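Local structure of methyl-coenzyme M reductase gamma subunit (Methermicoccus shengliensis DSM 18856, 7NKG) at residues R19-S23 with G24-K28; T98-W101 with R102-A106; E228-E231 with W232-I236; W237-R240 with T241-F245. The protein is the gamma subunit of methyl-coenzyme M reductase (EC 2.8.4.1), the nickel enzyme of methane metabolism, and contributes to the pocket that holds factor 430. All coordinates share one frame; numbering follows the deposited sequence.

Contact 1: residues R19-S23 with G24-K28; sequences RKHMS and GNVEK
Two first torsions bring Ser23 and Asn25 together: Ser23 OG sits between its own backbone N and carbonyl carbon (chi1 67°), and Asn25 CG lies beside its backbone N, anti to the carbonyl carbon (chi1 -75°). In one of its two conformers, Asn25 ND2 donates to Ser23 OG at 2.8 Å, the hydroxyl lying out of the amide plane, while Asn25 N adds a weak bond to the same oxygen. Ser23 OG donates in turn to Arg19 O, also at 2.8 Å; that carbonyl receives Ser23 N on the opposite face of its plane and is gripped twice. An alanine at Ser23 would remove the hydroxyl, and would probably leave Arg19 O with the backbone donor alone and the Asn25 amide without this acceptor. Asn25 N also makes a weak bond to Lys20 O (2.9 Å), and the carbon chain of Lys20 runs past Asn25 O, its CB 3.4 Å from that oxygen. Val26 CG1 meets His21 CD2 at 3.7 Å, the two side chains crossing at about a right angle. Gly24, with phi 78°, is where the chain leaves helical geometry, and Asn25 is the centre of an inverse gamma turn. The serine back-bond can occur anywhere in a helix, but a glycine of positive phi just after the last turn is characteristic of a helix C terminus, here that of helix 13-23.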
loop_
_atom_site.group_PDB
_atom_site.type_symbol
_atom_site.label_atom_id
_atom_site.label_comp_id
_atom_site.label_asym_id
_atom_site.label_seq_id
_atom_site.Cartn_x
_atom_site.Cartn_y
_atom_site.Cartn_z
ATOM N N ARG C 19 27.375 35.426 -21.087
ATOM C CA ARG C 19 28.092 36.145 -20.024
ATOM C C ARG C 19 27.541 37.566 -19.847
ATOM O O ARG C 19 27.517 38.066 -18.725
ATOM C CB ARG C 19 29.599 36.160 -20.285
ATOM C CG ARG C 19 30.221 34.769 -20.159
ATOM C CD ARG C 19 31.738 34.833 -20.132
ATOM N NE ARG C 19 32.292 35.105 -21.464
ATOM C CZ ARG C 19 32.490 34.194 -22.414
ATOM N NH1 ARG C 19 32.192 32.916 -22.195
ATOM N NH2 ARG C 19 32.989 34.549 -23.593
ATOM N N LYS C 20 27.071 38.215 -20.928
ATOM C CA LYS C 20 26.429 39.530 -20.816
ATOM C C LYS C 20 25.158 39.419 -19.958
ATOM O O LYS C 20 24.976 40.211 -19.045
ATOM C CB LYS C 20 26.051 40.094 -22.201
ATOM C CG LYS C 20 27.222 40.695 -22.962
ATOM C CD LYS C 20 26.792 41.211 -24.331
ATOM C CE LYS C 20 27.912 42.000 -24.972
ATOM N NZ LYS C 20 27.540 42.457 -26.339
ATOM N N HIS C 21 24.299 38.429 -20.239
ATOM C CA HIS C 21 23.062 38.249 -19.481
ATOM C C HIS C 21 23.376 37.899 -18.031
ATOM O O HIS C 21 22.759 38.452 -17.129
ATOM C CB HIS C 21 22.170 37.162 -20.112
ATOM C CG HIS C 21 21.580 37.551 -21.441
ATOM N ND1 HIS C 21 20.425 36.949 -21.920
ATOM C CD2 HIS C 21 21.996 38.472 -22.345
ATOM C CE1 HIS C 21 20.192 37.496 -23.104
ATOM N NE2 HIS C 21 21.109 38.428 -23.398
ATOM N N MET C 22 24.352 37.002 -17.799
ATOM C CA MET C 22 24.726 36.632 -16.438
ATOM C C MET C 22 25.248 37.838 -15.655
ATOM O O MET C 22 24.769 38.095 -14.561
ATOM C CB MET C 22 25.794 35.530 -16.464
ATOM C CG MET C 22 25.239 34.175 -16.876
ATOM S SD MET C 22 26.532 33.017 -17.332
ATOM C CE MET C 22 26.253 31.735 -16.130
ATOM N N SER C 23 26.176 38.616 -16.234
ATOM C CA SER C 23 26.768 39.763 -15.554
ATOM C C SER C 23 25.881 41.016 -15.513
ATOM O O SER C 23 26.267 41.995 -14.878
ATOM C CB SER C 23 28.091 40.125 -16.217
ATOM O OG SER C 23 27.878 40.615 -17.533
ATOM N N GLY C 24 24.759 41.013 -16.229
ATOM C CA GLY C 24 23.902 42.186 -16.305
ATOM C C GLY C 24 24.421 43.260 -17.249
ATOM O O GLY C 24 23.892 44.368 -17.228
ATOM N N ASN C 25 25.435 42.948 -18.089
ATOM C CA ASN C 25 25.980 43.909 -19.051
ATOM C C ASN C 25 25.152 43.817 -20.320
ATOM O O ASN C 25 25.613 43.337 -21.359
ATOM C CB ASN C 25 27.462 43.634 -19.318
ATOM C CG ASN C 25 28.340 44.069 -18.166
ATOM O OD1 ASN C 25 28.376 45.252 -17.808
ATOM N ND2 ASN C 25 29.070 43.143 -17.556
ATOM N N VAL C 26 23.904 44.273 -20.205
ATOM C CA VAL C 26 22.924 44.239 -21.282
ATOM C C VAL C 26 22.529 45.665 -21.679
ATOM O O VAL C 26 22.291 46.529 -20.825
ATOM C CB VAL C 26 21.696 43.367 -20.902
ATOM C CG1 VAL C 26 22.064 41.884 -20.847
ATOM C CG2 VAL C 26 21.074 43.823 -19.577
ATOM N N GLU C 27 22.447 45.895 -22.981
ATOM C CA GLU C 27 22.127 47.197 -23.555
ATOM C C GLU C 27 20.635 47.495 -23.418
ATOM O O GLU C 27 19.821 46.595 -23.582
ATOM C CB GLU C 27 22.520 47.177 -25.040
ATOM C CG GLU C 27 22.465 48.514 -25.744
ATOM C CD GLU C 27 22.935 48.476 -27.187
ATOM O OE1 GLU C 27 23.441 47.421 -27.640
ATOM O OE2 GLU C 27 22.785 49.515 -27.870
ATOM N N LYS C 28 20.281 48.755 -23.160
ATOM C CA LYS C 28 18.890 49.193 -23.111
ATOM C C LYS C 28 18.474 49.524 -24.555
ATOM O O LYS C 28 19.113 50.385 -25.179
ATOM C CB LYS C 28 18.732 50.414 -22.201
ATOM C CG LYS C 28 17.316 50.954 -22.195
ATOM C CD LYS C 28 17.029 51.758 -20.962
ATOM C CE LYS C 28 15.820 52.623 -21.114
ATOM N NZ LYS C 28 15.723 53.588 -19.985
#

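Contact 2: residues T98-W101 with R102-A106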
loop_
_atom_site.group_PDB
_atom_site.type_symbol
_atom_site.label_atom_id
_atom_site.label_comp_id
_atom_site.label_asym_id
_atom_site.label_seq_id
_atom_site.Cartn_x
_atom_site.Cartn_y
_atom_site.Cartn_z
ATOM N N THR C 98 17.253 33.013 -23.479
ATOM C CA THR C 98 16.963 31.603 -23.311
ATOM C C THR C 98 16.480 31.452 -21.858
ATOM O O THR C 98 16.922 32.201 -20.979
ATOM C CB THR C 98 18.167 30.695 -23.566
ATOM O OG1 THR C 98 19.320 31.191 -22.874
ATOM C CG2 THR C 98 18.457 30.520 -25.055
ATOM N N PRO C 99 15.578 30.505 -21.577
ATOM C CA PRO C 99 15.047 30.387 -20.212
ATOM C C PRO C 99 16.107 30.316 -19.104
ATOM O O PRO C 99 16.011 31.094 -18.147
ATOM C CB PRO C 99 14.198 29.116 -20.304
ATOM C CG PRO C 99 13.692 29.134 -21.694
ATOM C CD PRO C 99 14.904 29.555 -22.484
ATOM N N TYR C 100 17.145 29.437 -19.223
ATOM C CA TYR C 100 18.137 29.355 -18.140
ATOM C C TYR C 100 18.868 30.684 -17.941
ATOM O O TYR C 100 19.090 31.078 -16.795
ATOM C CB TYR C 100 19.163 28.213 -18.325
ATOM C CG TYR C 100 18.617 26.866 -17.882
ATOM C CD1 TYR C 100 18.369 26.598 -16.540
ATOM C CD2 TYR C 100 18.226 25.919 -18.810
ATOM C CE1 TYR C 100 17.766 25.406 -16.138
ATOM C CE2 TYR C 100 17.629 24.728 -18.423
ATOM C CZ TYR C 100 17.375 24.482 -17.088
ATOM O OH TYR C 100 16.702 23.317 -16.770
ATOM N N TRP C 101 19.155 31.404 -19.025
ATOM C CA TRP C 101 19.913 32.658 -18.913
ATOM C C TRP C 101 19.051 33.826 -18.376
ATOM O O TRP C 101 19.617 34.711 -17.717
ATOM C CB TRP C 101 20.671 32.973 -20.210
ATOM C CG TRP C 101 22.057 32.386 -20.130
ATOM C CD1 TRP C 101 23.162 33.013 -19.628
ATOM C CD2 TRP C 101 22.403 30.989 -20.229
ATOM N NE1 TRP C 101 24.185 32.111 -19.450
ATOM C CE2 TRP C 101 23.756 30.863 -19.842
ATOM C CE3 TRP C 101 21.717 29.843 -20.664
ATOM C CZ2 TRP C 101 24.427 29.638 -19.850
ATOM C CZ3 TRP C 101 22.390 28.633 -20.697
ATOM C CH2 TRP C 101 23.733 28.538 -20.304
ATOM N N ARG C 102 17.708 33.801 -18.534
ATOM C CA ARG C 102 16.868 34.810 -17.851
ATOM C C ARG C 102 16.949 34.498 -16.324
ATOM O O ARG C 102 17.066 35.412 -15.526
ATOM C CB ARG C 102 15.401 34.756 -18.285
ATOM C CG ARG C 102 15.110 35.363 -19.644
ATOM C CD ARG C 102 13.624 35.664 -19.765
ATOM N NE ARG C 102 13.210 36.144 -21.093
ATOM C CZ ARG C 102 13.159 37.419 -21.490
ATOM N NH1 ARG C 102 13.546 38.403 -20.671
ATOM N NH2 ARG C 102 12.742 37.721 -22.717
ATOM N N SER C 103 16.923 33.198 -15.937
ATOM C CA SER C 103 17.031 32.828 -14.532
ATOM C C SER C 103 18.414 33.181 -13.961
ATOM O O SER C 103 18.476 33.678 -12.844
ATOM C CB SER C 103 16.729 31.346 -14.332
ATOM O OG SER C 103 15.363 31.082 -14.603
ATOM N N TYR C 104 19.508 32.972 -14.728
ATOM C CA TYR C 104 20.851 33.338 -14.233
ATOM C C TYR C 104 20.957 34.849 -14.089
ATOM O O TYR C 104 21.509 35.342 -13.091
ATOM C CB TYR C 104 21.967 32.847 -15.173
ATOM C CG TYR C 104 21.999 31.351 -15.415
ATOM C CD1 TYR C 104 21.606 30.454 -14.428
ATOM C CD2 TYR C 104 22.358 30.836 -16.651
ATOM C CE1 TYR C 104 21.615 29.084 -14.653
ATOM C CE2 TYR C 104 22.325 29.470 -16.903
ATOM C CZ TYR C 104 21.954 28.591 -15.902
ATOM O OH TYR C 104 21.932 27.235 -16.163
ATOM N N TYR C 105 20.383 35.610 -15.050
ATOM C CA TYR C 105 20.367 37.073 -14.943
ATOM C C TYR C 105 19.688 37.505 -13.617
ATOM O O TYR C 105 20.223 38.345 -12.907
ATOM C CB TYR C 105 19.627 37.712 -16.143
ATOM C CG TYR C 105 19.284 39.164 -15.886
ATOM C CD1 TYR C 105 20.270 40.140 -15.897
ATOM C CD2 TYR C 105 18.019 39.531 -15.439
ATOM C CE1 TYR C 105 19.987 41.457 -15.557
ATOM C CE2 TYR C 105 17.734 40.834 -15.064
ATOM C CZ TYR C 105 18.728 41.790 -15.099
ATOM O OH TYR C 105 18.448 43.087 -14.733
ATOM N N ALA C 106 18.528 36.916 -13.309
ATOM C CA ALA C 106 17.788 37.270 -12.108
ATOM C C ALA C 106 18.549 36.852 -10.849
ATOM O O ALA C 106 18.690 37.662 -9.931
ATOM C CB ALA C 106 16.408 36.619 -12.136
#
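Helix 99-109 packs against the four-stranded antiparallel sheet of the gamma subunit, and its first turns show how aromatic side chains three and four residues apart can interlock. Trp101 and Tyr104 form a T-shaped pair: the tyrosine edge points at the indole face, with planes at 89° and centroids 4.7 Å apart for the six-membered indole ring. The CD2-CE2 side of Tyr104 does the touching, CE2 lying over the centre of the indole and CD2 coming within 3.5 Å of Trp101 CE2. With Tyr104 CG beside the backbone N (chi1 -58°), the phenol leans back over the preceding turn, and Tyr100 O lies above one face of its ring, 3.2 Å from Tyr104 CG. That carbonyl also accepts Tyr104 N at 2.8 Å. Farther out, Tyr104 CE2 rests against Tyr100 CB at 3.7 Å, and Tyr104 OH reaches Tyr100 CD1 at 3.6 Å, obliquely to that ring. At the start of the helix, Arg102 N bonds to Thr98 O at 3.0 Å. The guanidinium of Arg102 extends away to a salt bridge with Asp90, while Tyr104 OH bonds to an acidic side chain of a neighbouring subunit. The Tyr104 ring is thus fixed at its edge by indole and at its hydroxyl by a carboxylate; this anchoring probably limits its rotation and ties this face of helix 99-109 to the neighbouring subunit.

Contact 3: residues E228-E231 with W232-I236; sequences EVVE and WVQRI
Val229 O lies at the edge of the Trp232 indole, near the ring plane, while Ile236, one turn on within 232-236, sets its CG1 over one face, 3.6 Å above the plane and offset toward the rim. Both neighbours follow from the alpha-helical spacing of helix 227-245, the C-terminal helix of the subunit. With Trp232 CG anti to the backbone N (chi1 176°), the indole is carried away from 228-231 and toward Ile236. Trp232 CB passes 3.3 Å from Glu228 O, a carbonyl that also accepts Trp232 N. Beyond the helix, Trp232 NE1 bonds to the backbone of a neighbouring subunit, and Glu231 forms a salt bridge with a basic side chain of a neighbouring subunit. On another side of the helix, Val230 and Gln234 lie alongside one another, pointing the same way. Val230 CG1 is 4.0 Å from both Gln234 CD and Gln234 NE2, a loose van der Waals contact of the methyl with the amide end. Gln234 NE2 in turn bonds to a polar side chain of a neighbouring subunit. An alanine in place of Gln234 would probably leave that partner without its donor and uncover Val230 CG1 on this flank. The backbone beneath is regular: Gln234 N donates to Val230 O at 3.1 Å with an N-H...O angle of 167°, and Gln234 CG packs 3.3 Å from that same oxygen.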
loop_
_atom_site.group_PDB
_atom_site.type_symbol
_atom_site.label_atom_id
_atom_site.label_comp_id
_atom_site.label_asym_id
_atom_site.label_seq_id
_atom_site.Cartn_x
_atom_site.Cartn_y
_atom_site.Cartn_z
ATOM N N GLU C 228 34.837 24.684 -25.894
ATOM C CA GLU C 228 34.982 24.780 -24.431
ATOM C C GLU C 228 33.695 24.472 -23.696
ATOM O O GLU C 228 33.765 23.986 -22.570
ATOM C CB GLU C 228 35.453 26.161 -24.004
ATOM C CG GLU C 228 36.820 26.561 -24.540
ATOM C CD GLU C 228 37.209 27.993 -24.209
ATOM O OE1 GLU C 228 36.521 28.627 -23.372
ATOM O OE2 GLU C 228 38.208 28.483 -24.784
ATOM N N VAL C 229 32.524 24.797 -24.291
ATOM C CA VAL C 229 31.236 24.520 -23.660
ATOM C C VAL C 229 30.984 23.011 -23.669
ATOM O O VAL C 229 30.608 22.455 -22.643
ATOM C CB VAL C 229 30.088 25.302 -24.341
ATOM C CG1 VAL C 229 28.732 24.926 -23.741
ATOM C CG2 VAL C 229 30.321 26.810 -24.227
ATOM N N VAL C 230 31.231 22.336 -24.808
ATOM C CA VAL C 230 31.071 20.874 -24.907
ATOM C C VAL C 230 32.032 20.204 -23.901
ATOM O O VAL C 230 31.639 19.286 -23.190
ATOM C CB VAL C 230 31.329 20.356 -26.347
ATOM C CG1 VAL C 230 31.275 18.832 -26.402
ATOM C CG2 VAL C 230 30.319 20.953 -27.329
ATOM N N GLU C 231 33.278 20.708 -23.823
ATOM C CA GLU C 231 34.274 20.197 -22.881
ATOM C C GLU C 231 33.794 20.382 -21.436
ATOM O O GLU C 231 33.949 19.484 -20.616
ATOM C CB GLU C 231 35.603 20.945 -23.074
ATOM C CG GLU C 231 36.672 20.505 -22.092
ATOM C CD GLU C 231 37.979 21.255 -22.199
ATOM O OE1 GLU C 231 38.088 22.197 -23.018
ATOM O OE2 GLU C 231 38.908 20.870 -21.454
ATOM N N TRP C 232 33.253 21.556 -21.109
ATOM C CA TRP C 232 32.750 21.859 -19.769
ATOM C C TRP C 232 31.645 20.871 -19.375
ATOM O O TRP C 232 31.670 20.324 -18.264
ATOM C CB TRP C 232 32.241 23.304 -19.719
ATOM C CG TRP C 232 31.616 23.691 -18.411
ATOM C CD1 TRP C 232 32.240 24.240 -17.329
ATOM C CD2 TRP C 232 30.249 23.496 -18.035
ATOM N NE1 TRP C 232 31.346 24.387 -16.292
ATOM C CE2 TRP C 232 30.117 23.923 -16.695
ATOM C CE3 TRP C 232 29.112 23.020 -18.707
ATOM C CZ2 TRP C 232 28.907 23.848 -16.006
ATOM C CZ3 TRP C 232 27.921 22.927 -18.017
ATOM C CH2 TRP C 232 27.821 23.350 -16.685
ATOM N N VAL C 233 30.713 20.584 -20.298
ATOM C CA VAL C 233 29.636 19.621 -20.026
ATOM C C VAL C 233 30.226 18.251 -19.700
ATOM O O VAL C 233 29.834 17.630 -18.722
ATOM C CB VAL C 233 28.647 19.516 -21.209
ATOM C CG1 VAL C 233 27.662 18.362 -20.995
ATOM C CG2 VAL C 233 27.878 20.816 -21.394
ATOM N N GLN C 234 31.155 17.783 -20.544
ATOM C CA GLN C 234 31.791 16.480 -20.372
ATOM C C GLN C 234 32.569 16.418 -19.069
ATOM O O GLN C 234 32.569 15.382 -18.420
ATOM C CB GLN C 234 32.696 16.178 -21.571
ATOM C CG GLN C 234 31.883 15.969 -22.856
ATOM C CD GLN C 234 32.716 15.864 -24.109
ATOM O OE1 GLN C 234 33.843 16.392 -24.197
ATOM N NE2 GLN C 234 32.166 15.202 -25.124
ATOM N N ARG C 235 33.227 17.524 -18.681
ATOM C CA ARG C 235 33.993 17.570 -17.446
ATOM C C ARG C 235 33.072 17.469 -16.237
ATOM O O ARG C 235 33.350 16.695 -15.322
ATOM C CB ARG C 235 34.808 18.861 -17.393
ATOM C CG ARG C 235 35.648 19.009 -16.151
ATOM C CD ARG C 235 36.556 20.197 -16.298
ATOM N NE ARG C 235 37.779 20.027 -15.512
ATOM C CZ ARG C 235 38.131 20.712 -14.423
ATOM N NH1 ARG C 235 37.349 21.677 -13.946
ATOM N NH2 ARG C 235 39.275 20.444 -13.807
ATOM N N ILE C 236 31.966 18.233 -16.229
ATOM C CA ILE C 236 31.007 18.179 -15.118
ATOM C C ILE C 236 30.404 16.784 -15.043
ATOM O O ILE C 236 30.305 16.219 -13.956
ATOM C CB ILE C 236 29.894 19.254 -15.303
ATOM C CG1 ILE C 236 30.490 20.685 -15.151
ATOM C CG2 ILE C 236 28.703 19.026 -14.350
ATOM C CD1 ILE C 236 30.999 21.086 -13.744
#

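Contact 4: residues W237-R240 with T241-F245; sequences WELR and TRYGF
Trp237 O is gripped by two donors from one residue: Thr241 OG1 gives its proton at 2.7 Å from above the carbonyl plane, and Thr241 N donates at 2.9 Å from the opposite face. Thr241 OG1 is anti to the carbonyl carbon (chi1 -61°), which turns the hydroxyl back along the helix and sets it over one face of the Trp237 indole, offset toward the rim. One residue further along, Glu238 and Arg242 run side by side and form a salt bridge. Glu238 OE2 meets Arg242 NH2 at 3.2 Å, nearly along its C-O axis, with a weaker bond from Arg242 NE, so one carboxylate oxygen takes both; the two flat groups are turned 44° apart. Leu239 and Tyr243 also lie alongside each other, Leu239 CD2 3.7 Å from Tyr243 OH, while Leu239 O sits over one face of the tyrosine ring, 3.3 Å from Tyr243 CG. Arg240 points elsewhere, to a salt bridge with an acidic side chain of a neighbouring subunit. Side chains paired four residues apart, with an i to i+4 salt bridge and a threonine bonded back to the backbone, are characteristic of an alpha helix, here the C-terminal helix 227-245 embedded among other subunits.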
loop_
_atom_site.group_PDB
_atom_site.type_symbol
_atom_site.label_atom_id
_atom_site.label_comp_id
_atom_site.label_asym_id
_atom_site.label_seq_id
_atom_site.Cartn_x
_atom_site.Cartn_y
_atom_site.Cartn_z
ATOM N N TRP C 237 30.034 16.210 -16.192
ATOM C CA TRP C 237 29.477 14.858 -16.224
ATOM C C TRP C 237 30.495 13.841 -15.650
ATOM O O TRP C 237 30.143 13.050 -14.772
ATOM C CB TRP C 237 29.089 14.485 -17.664
ATOM C CG TRP C 237 28.855 13.024 -17.883
ATOM C CD1 TRP C 237 27.729 12.316 -17.590
ATOM C CD2 TRP C 237 29.779 12.098 -18.468
ATOM N NE1 TRP C 237 27.902 10.996 -17.928
ATOM C CE2 TRP C 237 29.139 10.843 -18.515
ATOM C CE3 TRP C 237 31.064 12.223 -19.015
ATOM C CZ2 TRP C 237 29.769 9.709 -19.039
ATOM C CZ3 TRP C 237 31.689 11.095 -19.514
ATOM C CH2 TRP C 237 31.041 9.858 -19.522
ATOM N N GLU C 238 31.756 13.895 -16.117
ATOM C CA GLU C 238 32.758 12.935 -15.663
ATOM C C GLU C 238 33.039 13.083 -14.173
ATOM O O GLU C 238 33.055 12.077 -13.466
ATOM C CB GLU C 238 34.049 13.040 -16.474
ATOM C CG GLU C 238 35.083 12.014 -16.049
ATOM C CD GLU C 238 36.174 11.722 -17.058
ATOM O OE1 GLU C 238 36.280 12.467 -18.060
ATOM O OE2 GLU C 238 36.929 10.747 -16.839
ATOM N N LEU C 239 33.270 14.313 -13.684
ATOM C CA LEU C 239 33.575 14.507 -12.268
ATOM C C LEU C 239 32.386 14.155 -11.378
ATOM O O LEU C 239 32.571 13.522 -10.340
ATOM C CB LEU C 239 34.083 15.926 -11.994
ATOM C CG LEU C 239 35.404 16.274 -12.666
ATOM C CD1 LEU C 239 35.705 17.754 -12.526
ATOM C CD2 LEU C 239 36.579 15.467 -12.073
ATOM N N ARG C 240 31.146 14.497 -11.790
ATOM C CA ARG C 240 29.964 14.108 -11.004
ATOM C C ARG C 240 29.871 12.581 -10.941
ATOM O O ARG C 240 29.637 12.031 -9.869
ATOM C CB ARG C 240 28.669 14.646 -11.622
ATOM C CG ARG C 240 28.420 16.109 -11.402
ATOM C CD ARG C 240 27.164 16.425 -12.166
ATOM N NE ARG C 240 26.613 17.763 -11.978
ATOM C CZ ARG C 240 25.402 18.128 -12.417
ATOM N NH1 ARG C 240 24.606 17.247 -13.019
ATOM N NH2 ARG C 240 24.972 19.370 -12.243
ATOM N N THR C 241 30.135 11.910 -12.081
ATOM C CA THR C 241 30.091 10.449 -12.171
ATOM C C THR C 241 31.122 9.821 -11.224
ATOM O O THR C 241 30.771 8.938 -10.442
ATOM C CB THR C 241 30.340 9.997 -13.635
ATOM O OG1 THR C 241 29.314 10.541 -14.472
ATOM C CG2 THR C 241 30.368 8.483 -13.779
ATOM N N ARG C 242 32.372 10.297 -11.278
ATOM C CA ARG C 242 33.448 9.740 -10.466
ATOM C C ARG C 242 33.223 9.985 -8.974
ATOM O O ARG C 242 33.373 9.059 -8.177
ATOM C CB ARG C 242 34.791 10.313 -10.922
ATOM C CG ARG C 242 35.172 9.837 -12.311
ATOM C CD ARG C 242 36.670 9.672 -12.456
ATOM N NE ARG C 242 37.028 9.302 -13.834
ATOM C CZ ARG C 242 37.111 8.057 -14.310
ATOM N NH1 ARG C 242 36.879 7.015 -13.519
ATOM N NH2 ARG C 242 37.447 7.845 -15.579
ATOM N N TYR C 243 32.854 11.222 -8.593
ATOM C CA TYR C 243 32.635 11.537 -7.181
ATOM C C TYR C 243 31.398 10.864 -6.589
ATOM O O TYR C 243 31.386 10.593 -5.388
ATOM C CB TYR C 243 32.616 13.039 -6.933
ATOM C CG TYR C 243 33.870 13.792 -7.351
ATOM C CD1 TYR C 243 35.093 13.142 -7.492
ATOM C CD2 TYR C 243 33.829 15.153 -7.611
ATOM C CE1 TYR C 243 36.239 13.833 -7.865
ATOM C CE2 TYR C 243 34.974 15.856 -7.972
ATOM C CZ TYR C 243 36.174 15.189 -8.127
ATOM O OH TYR C 243 37.318 15.891 -8.472
ATOM N N GLY C 244 30.399 10.563 -7.417
ATOM C CA GLY C 244 29.227 9.822 -6.964
ATOM C C GLY C 244 29.579 8.404 -6.562
ATOM O O GLY C 244 28.914 7.818 -5.704
ATOM N N PHE C 245 30.602 7.821 -7.220
ATOM C CA PHE C 245 31.123 6.500 -6.900
ATOM C C PHE C 245 31.960 6.634 -5.624
ATOM O O PHE C 245 31.614 6.031 -4.609
ATOM C CB PHE C 245 31.936 5.956 -8.088
ATOM C CG PHE C 245 32.780 4.745 -7.781
ATOM C CD1 PHE C 245 32.194 3.562 -7.376
ATOM C CD2 PHE C 245 34.160 4.781 -7.932
ATOM C CE1 PHE C 245 32.967 2.446 -7.095
ATOM C CE2 PHE C 245 34.930 3.659 -7.670
ATOM C CZ PHE C 245 34.329 2.499 -7.244
#

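Overall arrangement
Followed from the N terminus, the four contacts come in series, none nested in or crossing another, and each is local, spanning a turn or so of chain. Contact 1 closes the end of helix 13-23, and contact 2 opens helix 99-109; although distant in sequence they touch, Met22 SD lying 3.3 Å from Trp101 NE1 and His21 O 3.3 Å from Tyr105 CD1. This joins the N-terminal helix to the one beside the four-stranded sheet. Contacts 3 and 4 adjoin along helix 227-245, their centres about 13 Å apart, and continue it outward. Contact 3 stays about 7 Å from contact 2 at the nearest atoms, without touching, as the C-terminal helix reaches away among neighbouring subunits.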